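Lysyl oxidase (Pichia pastoris, PDB 1W7C) probably oxidises primary amines, among them lysine side chains, as a dimeric amine oxidase that carries copper and one topaquinone in each subunit. Local coordinates at residues Asn685-Thr689 with Thr690-Phe694; Ala294-Gly297 with Asp298-Tyr301; Ser658-Leu661 with Pro662-Phe666. One frame throughout, in Å; residues are numbered along the deposited sequence.

Contact 1 of 3, residues Asn685-Thr689 with Thr690-Phe694; sequences NSRDT and TQQVF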
loop_
_atom_site.group_PDB
_atom_site.type_symbol
_atom_site.label_atom_id
_atom_site.label_comp_id
_atom_site.label_asym_id
_atom_site.label_seq_id
_atom_site.Cartn_x
_atom_site.Cartn_y
_atom_site.Cartn_z
ATOM N N ASN A 685 -13.574 4.635 16.586
ATOM C CA ASN A 685 -13.311 5.715 17.525
ATOM C C ASN A 685 -12.783 7.047 16.983
ATOM O O ASN A 685 -12.414 7.931 17.752
ATOM C CB ASN A 685 -12.439 5.212 18.691
ATOM C CG ASN A 685 -13.242 4.910 19.934
ATOM O OD1 ASN A 685 -13.044 5.532 20.951
ATOM N ND2 ASN A 685 -14.160 3.941 19.848
ATOM N N SER A 686 -12.925 7.283 15.683
ATOM C CA SER A 686 -12.684 8.614 15.149
ATOM C C SER A 686 -13.861 9.569 15.240
ATOM O O SER A 686 -13.707 10.750 14.913
ATOM C CB SER A 686 -12.231 8.537 13.690
ATOM O OG SER A 686 -13.274 8.170 12.805
ATOM N N ARG A 687 -15.032 9.070 15.651
ATOM C CA ARG A 687 -16.274 9.832 15.508
ATOM C C ARG A 687 -16.321 11.138 16.302
ATOM O O ARG A 687 -17.110 12.043 15.987
ATOM C CB ARG A 687 -17.484 8.981 15.921
ATOM C CG ARG A 687 -17.727 7.662 15.162
ATOM C CD ARG A 687 -18.048 7.787 13.658
ATOM N NE ARG A 687 -16.856 8.201 12.946
ATOM C CZ ARG A 687 -16.696 9.330 12.278
ATOM N NH1 ARG A 687 -17.726 10.136 12.036
ATOM N NH2 ARG A 687 -15.509 9.597 11.780
ATOM N N ASP A 688 -15.462 11.259 17.314
ATOM C CA ASP A 688 -15.383 12.471 18.106
ATOM C C ASP A 688 -14.535 13.622 17.523
ATOM O O ASP A 688 -14.520 14.741 18.053
ATOM C CB ASP A 688 -14.899 12.134 19.525
ATOM C CG ASP A 688 -13.537 11.523 19.558
ATOM O OD1 ASP A 688 -13.283 10.635 18.733
ATOM O OD2 ASP A 688 -12.680 11.868 20.387
ATOM N N THR A 689 -13.852 13.388 16.404
ATOM C CA THR A 689 -13.097 14.474 15.811
ATOM C C THR A 689 -14.012 15.604 15.350
ATOM O O THR A 689 -15.154 15.377 14.935
ATOM C CB THR A 689 -12.184 14.004 14.651
ATOM O OG1 THR A 689 -11.370 15.102 14.239
ATOM C CG2 THR A 689 -12.930 13.541 13.404
ATOM N N THR A 690 -13.526 16.832 15.397
ATOM C CA THR A 690 -14.226 17.938 14.793
ATOM C C THR A 690 -13.915 18.069 13.302
ATOM O O THR A 690 -14.559 18.890 12.642
ATOM C CB THR A 690 -13.851 19.241 15.435
ATOM O OG1 THR A 690 -12.465 19.509 15.192
ATOM C CG2 THR A 690 -14.072 19.253 16.967
ATOM N N GLN A 691 -12.950 17.297 12.783
ATOM C CA GLN A 691 -12.529 17.461 11.395
ATOM C C GLN A 691 -13.450 16.624 10.497
ATOM O O GLN A 691 -13.045 15.627 9.890
ATOM C CB GLN A 691 -11.052 17.054 11.232
ATOM C CG GLN A 691 -10.124 17.861 12.133
ATOM C CD GLN A 691 -10.215 19.355 11.891
ATOM O OE1 GLN A 691 -9.895 19.845 10.809
ATOM N NE2 GLN A 691 -10.686 20.091 12.903
ATOM N N GLN A 692 -14.713 17.048 10.461
ATOM C CA GLN A 692 -15.740 16.365 9.684
ATOM C C GLN A 692 -16.821 17.361 9.296
ATOM O O GLN A 692 -16.836 18.491 9.825
ATOM C CB GLN A 692 -16.281 15.144 10.450
ATOM C CG GLN A 692 -16.854 15.398 11.808
ATOM C CD GLN A 692 -17.438 14.119 12.401
ATOM O OE1 GLN A 692 -18.449 13.627 11.926
ATOM N NE2 GLN A 692 -16.834 13.621 13.481
ATOM N N VAL A 693 -17.691 16.950 8.371
ATOM C CA VAL A 693 -18.811 17.774 7.905
ATOM C C VAL A 693 -20.058 16.902 7.944
ATOM O O VAL A 693 -20.003 15.702 7.686
ATOM C CB VAL A 693 -18.564 18.353 6.472
ATOM C CG1 VAL A 693 -18.418 17.256 5.431
ATOM C CG2 VAL A 693 -19.657 19.332 6.078
ATOM N N PHE A 694 -21.175 17.549 8.251
ATOM C CA PHE A 694 -22.488 16.938 8.181
ATOM C C PHE A 694 -23.361 17.877 7.391
ATOM O O PHE A 694 -23.695 18.951 7.844
ATOM C CB PHE A 694 -23.040 16.674 9.582
ATOM C CG PHE A 694 -24.355 15.946 9.608
ATOM C CD1 PHE A 694 -25.449 16.465 10.307
ATOM C CD2 PHE A 694 -24.500 14.723 8.985
ATOM C CE1 PHE A 694 -26.652 15.782 10.350
ATOM C CE2 PHE A 694 -25.721 14.038 9.019
ATOM C CZ PHE A 694 -26.784 14.558 9.708
#
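The type I beta turn from Ser686 to Thr689 is tied to the first residue of strand 692-697 by the amide of Gln692, whose NE2 bridges two carbonyls of the turn. NE2 donates to Thr689 O at 2.8 Å with an N-H...O angle of 150°, tilted somewhat from the carbonyl plane. Its second bond, to Arg687 O at 3.0 Å, is more bent (134°) and arrives from above that carbonyl's plane. CG of Gln692 stands between its own N and carbonyl carbon (chi1 57°), and the extended chain beyond it carries the amide back over the turn. The strand that starts here pairs with strand 418-433 of the enzyme domain. Were Gln692 replaced by an alanine, both turn carbonyls would probably lose their shared donor and the turn its tie to the strand. The Arg687 chain, bent at chi2 and chi3, crosses the glutamine nearly at a right angle; its NH2 reaches Ser686 OG at 2.8 Å in the guanidinium plane. Glu684 takes both Arg687 NE, in a salt bridge, and Ser686 OG, in a hydrogen bond. Thr689 OG1 accepts Gln691 N at 3.1 Å, almost straight, and also has Asp278 of the second subunit as a partner. Arg275 of that subunit pairs with Asp688.

Contact 2 of 3, residues Ala294-Gly297 with Asp298-Tyr301; sequences AYDG and DEEY. Unlike the reference sequence in segment 298-301: Asp298 (reference Glu).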
loop_
_atom_site.group_PDB
_atom_site.type_symbol
_atom_site.label_atom_id
_atom_site.label_comp_id
_atom_site.label_asym_id
_atom_site.label_seq_id
_atom_site.Cartn_x
_atom_site.Cartn_y
_atom_site.Cartn_z
ATOM N N ALA A 294 1.494 18.277 20.119
ATOM C CA ALA A 294 2.233 18.890 21.225
ATOM C C ALA A 294 3.377 17.988 21.649
ATOM O O ALA A 294 3.418 16.811 21.311
ATOM C CB ALA A 294 1.313 19.169 22.399
ATOM N N TYR A 295 4.310 18.528 22.417
ATOM C CA TYR A 295 5.465 17.743 22.848
ATOM C C TYR A 295 6.092 18.339 24.089
ATOM O O TYR A 295 5.889 19.522 24.413
ATOM C CB TYR A 295 6.519 17.625 21.743
ATOM C CG TYR A 295 7.246 18.915 21.465
ATOM C CD1 TYR A 295 8.552 19.124 21.905
ATOM C CD2 TYR A 295 6.622 19.928 20.766
ATOM C CE1 TYR A 295 9.205 20.311 21.667
ATOM C CE2 TYR A 295 7.256 21.171 20.540
ATOM C CZ TYR A 295 8.543 21.349 20.993
ATOM O OH TYR A 295 9.203 22.520 20.743
ATOM N N ASP A 296 6.812 17.455 24.782
ATOM C CA ASP A 296 7.677 17.817 25.903
ATOM C C ASP A 296 9.105 17.738 25.372
ATOM O O ASP A 296 9.572 16.649 25.028
ATOM C CB ASP A 296 7.465 16.803 27.040
ATOM C CG ASP A 296 8.273 17.119 28.264
ATOM O OD1 ASP A 296 9.394 17.649 28.116
ATOM O OD2 ASP A 296 7.869 16.817 29.411
ATOM N N GLY A 297 9.766 18.868 25.232
ATOM C CA GLY A 297 11.060 18.901 24.570
ATOM C C GLY A 297 12.152 18.158 25.314
ATOM O O GLY A 297 13.007 17.542 24.704
ATOM N N ASP A 298 12.116 18.218 26.633
ATOM C CA ASP A 298 13.127 17.552 27.472
ATOM C C ASP A 298 12.926 16.032 27.505
ATOM O O ASP A 298 13.894 15.282 27.570
ATOM C CB ASP A 298 13.085 18.083 28.909
ATOM C CG ASP A 298 13.751 19.410 29.067
ATOM O OD1 ASP A 298 14.208 20.047 28.081
ATOM O OD2 ASP A 298 13.876 19.910 30.198
ATOM N N GLU A 299 11.674 15.587 27.438
ATOM C CA GLU A 299 11.374 14.174 27.573
ATOM C C GLU A 299 11.111 13.458 26.244
ATOM O O GLU A 299 10.954 12.247 26.231
ATOM C CB GLU A 299 10.193 13.949 28.522
ATOM C CG GLU A 299 10.374 14.509 29.927
ATOM C CD GLU A 299 11.570 13.937 30.670
ATOM O OE1 GLU A 299 12.062 12.837 30.373
ATOM O OE2 GLU A 299 12.042 14.600 31.597
ATOM N N GLU A 300 11.094 14.198 25.152
ATOM C CA GLU A 300 10.760 13.647 23.848
ATOM C C GLU A 300 9.482 12.759 23.950
ATOM O O GLU A 300 9.420 11.627 23.498
ATOM C CB GLU A 300 11.951 12.884 23.204
ATOM C CG GLU A 300 12.908 13.953 22.643
ATOM C CD GLU A 300 14.158 13.328 22.092
ATOM O OE1 GLU A 300 14.267 13.148 20.850
ATOM O OE2 GLU A 300 15.015 12.942 22.930
ATOM N N TYR A 301 8.472 13.394 24.549
ATOM C CA TYR A 301 7.126 12.838 24.652
ATOM C C TYR A 301 6.230 13.655 23.734
ATOM O O TYR A 301 6.332 14.890 23.699
ATOM C CB TYR A 301 6.622 12.908 26.097
ATOM C CG TYR A 301 5.187 12.475 26.235
ATOM C CD1 TYR A 301 4.850 11.125 26.343
ATOM C CD2 TYR A 301 4.161 13.398 26.260
ATOM C CE1 TYR A 301 3.544 10.719 26.458
ATOM C CE2 TYR A 301 2.832 12.996 26.358
ATOM C CZ TYR A 301 2.525 11.655 26.484
ATOM O OH TYR A 301 1.210 11.232 26.573
#
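Asp296 and Tyr301 form an antiparallel hydrogen-bonded pair, with Asp296 N donating to Tyr301 O at 2.8 Å in the carbonyl plane and a weak return bond from Tyr301 N to Asp296 O at 3.5 Å. Asp296 O is also approached by Glu300 N at 2.9 Å, a weak, strongly bent bond. Two residues, Glu300 and Tyr301, thus stand across from Asp296, which makes a bulge, of the G1 kind because Glu300 has positive phi (46°). The bulge closes the hairpin between strands 294-296 and 301-304. CG of Asp296 lies anti to the backbone N (chi1 -178°), and the carboxylate reaches over the turn, where OD1 accepts Glu299 N at 3.1 Å from above its plane and, weakly, Asp298 N. Glu299 runs beside Asp296 in the same direction, its CG 3.4 Å from Asp296 OD2, but the two carboxylate planes stand 84° apart. With the Glu299 chain bent at chi2, OE2 lies 5.2 Å from Asp296 OD2; a magnesium ion about 4 Å from the Asp296 side chain may ease these like charges. Asp296 OD2 accepts the backbone N of Ala15, and Glu300 OE1 bonds Tyr399 OH. The Asp296 and Tyr301 side chains leave the same face of the hairpin, their CB atoms 4.1 Å apart.

Contact 3 of 3, residues Ser658-Leu661 with Pro662-Phe666; sequences SNDL and PNTIF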
loop_
_atom_site.group_PDB
_atom_site.type_symbol
_atom_site.label_atom_id
_atom_site.label_comp_id
_atom_site.label_asym_id
_atom_site.label_seq_id
_atom_site.Cartn_x
_atom_site.Cartn_y
_atom_site.Cartn_z
ATOM N N SER A 658 16.110 -0.225 -15.681
ATOM C CA SER A 658 16.340 1.163 -16.093
ATOM C C SER A 658 15.754 2.161 -15.117
ATOM O O SER A 658 16.297 3.261 -14.950
ATOM C CB SER A 658 15.735 1.387 -17.474
ATOM O OG SER A 658 14.329 1.257 -17.454
ATOM N N ASN A 659 14.662 1.784 -14.442
ATOM C CA ASN A 659 14.003 2.715 -13.519
ATOM C C ASN A 659 14.739 2.877 -12.212
ATOM O O ASN A 659 14.243 3.575 -11.334
ATOM C CB ASN A 659 12.517 2.333 -13.295
ATOM C CG ASN A 659 11.594 3.499 -13.544
ATOM O OD1 ASN A 659 11.753 4.216 -14.558
ATOM N ND2 ASN A 659 10.652 3.746 -12.637
ATOM N N ASP A 660 15.929 2.257 -12.105
ATOM C CA ASP A 660 16.848 2.406 -10.989
ATOM C C ASP A 660 18.137 3.183 -11.343
ATOM O O ASP A 660 19.023 3.273 -10.511
ATOM C CB ASP A 660 17.193 1.036 -10.434
ATOM C CG ASP A 660 16.004 0.324 -9.882
ATOM O OD1 ASP A 660 15.672 0.598 -8.694
ATOM O OD2 ASP A 660 15.357 -0.470 -10.577
ATOM N N LEU A 661 18.223 3.711 -12.562
ATOM C CA LEU A 661 19.371 4.521 -12.984
ATOM C C LEU A 661 18.939 5.932 -13.309
ATOM O O LEU A 661 18.019 6.095 -14.099
ATOM C CB LEU A 661 20.073 3.920 -14.206
ATOM C CG LEU A 661 20.757 2.566 -14.013
ATOM C CD1 LEU A 661 21.292 2.092 -15.370
ATOM C CD2 LEU A 661 21.815 2.629 -12.934
ATOM N N PRO A 662 19.571 6.959 -12.749
ATOM C CA PRO A 662 20.743 6.870 -11.870
ATOM C C PRO A 662 20.488 6.393 -10.447
ATOM O O PRO A 662 21.434 5.953 -9.801
ATOM C CB PRO A 662 21.285 8.300 -11.871
ATOM C CG PRO A 662 20.055 9.147 -12.061
ATOM C CD PRO A 662 19.204 8.345 -13.040
ATOM N N ASN A 663 19.240 6.451 -9.991
ATOM C CA ASN A 663 18.887 6.054 -8.620
ATOM C C ASN A 663 17.573 5.289 -8.606
ATOM O O ASN A 663 16.705 5.476 -9.461
ATOM C CB ASN A 663 18.666 7.271 -7.710
ATOM C CG ASN A 663 19.872 7.696 -6.859
ATOM O OD1 ASN A 663 19.658 8.343 -5.837
ATOM N ND2 ASN A 663 21.094 7.364 -7.257
ATOM N N THR A 664 17.425 4.442 -7.592
ATOM C CA THR A 664 16.157 3.847 -7.229
ATOM C C THR A 664 15.209 4.928 -6.717
ATOM O O THR A 664 15.624 5.914 -6.146
ATOM C CB THR A 664 16.437 2.802 -6.135
ATOM O OG1 THR A 664 17.235 1.753 -6.702
ATOM C CG2 THR A 664 15.178 2.158 -5.613
ATOM N N ILE A 665 13.914 4.743 -6.959
ATOM C CA ILE A 665 12.873 5.666 -6.517
ATOM C C ILE A 665 12.054 5.096 -5.348
ATOM O O ILE A 665 11.793 3.902 -5.261
ATOM C CB ILE A 665 11.989 6.157 -7.704
ATOM C CG1 ILE A 665 11.083 5.067 -8.267
ATOM C CG2 ILE A 665 12.885 6.790 -8.767
ATOM C CD1 ILE A 665 10.235 5.516 -9.440
ATOM N N PHE A 666 11.624 6.007 -4.472
ATOM C CA PHE A 666 10.926 5.662 -3.246
ATOM C C PHE A 666 9.497 5.196 -3.518
ATOM O O PHE A 666 8.927 4.471 -2.705
ATOM C CB PHE A 666 10.812 6.864 -2.298
ATOM C CG PHE A 666 12.074 7.222 -1.513
ATOM C CD1 PHE A 666 12.483 8.572 -1.414
ATOM C CD2 PHE A 666 12.760 6.292 -0.788
ATOM C CE1 PHE A 666 13.585 8.919 -0.605
ATOM C CE2 PHE A 666 13.836 6.634 -0.014
ATOM C CZ PHE A 666 14.248 7.939 0.076
HETATM O O HOH W 1 13.507 2.447 -8.906
HETATM O O HOH W 2 21.224 3.232 -8.889
#
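Asp660 and Thr664 lie side by side with their side chains pointing the same way, and Thr664 OG1 donates to Asp660 OD1 at 2.8 Å. The hydroxyl meets the anti lone pair of OD1, the one turned away from OD2. CG of Asp660 is anti to its carbonyl carbon (chi1 -63°) and OG1 of Thr664 takes the same setting (chi1 -65°), which brings the two groups together across the loop, with Asp660 CA and Thr664 CA 4.1 Å apart. The threonine CG2 also comes within 3.5 Å of Asp660 OD1. A water gives OD1 a further donor at 2.9 Å; it donates as well to Asn659 O and accepts Ile665 N, linking the two limbs of the loop. Asn659 and Ile665 cross obliquely, Asn659 ND2 3.7 Å from Ile665 CD1, and the polar end of Asn659 is held by Asp449 of the second subunit.

The chain turns back at a cis peptide between Leu661 and Pro662. Beyond it, Asn663 ND2 donates almost straight (175°) to Pro662 O at 2.9 Å, lying above that carbonyl's plane, and a second water bridges Asp660 O and Pro662 O. OD1 of Asp660 is hydrogen-bonded to NE2 of His654, and OD2 accepts the backbone N of Asn657. With His654 a copper ligand, Asp660 is a second-shell carboxylate that probably orients a metal-bound imidazole, an arrangement familiar from histidine-ligated metal sites, and Thr664 is likely to help position that carboxylate.

In the fold
Along the chain the order is contact 2, contact 3, contact 1, each closing before the next opens. Contact 2 joins the neighbouring strands 294-296 and 301-304; contact 3 lies in the loop between strands 642-654 and 670-678; contact 1 leads from the loop after 670-678 into strand 692-697. The centres of contacts 1 and 2 are about 27 Å apart. Those of contacts 2 and 3 are about 38 Å apart, those of contacts 1 and 3 about 41 Å, and no two touch. Of the three, contact 3 is the one beside the copper site, while the other two lie at strand ends away from the annotated sites. Contacts 1 and 3 meet the second subunit extensively, contact 2 through Ala294 alone.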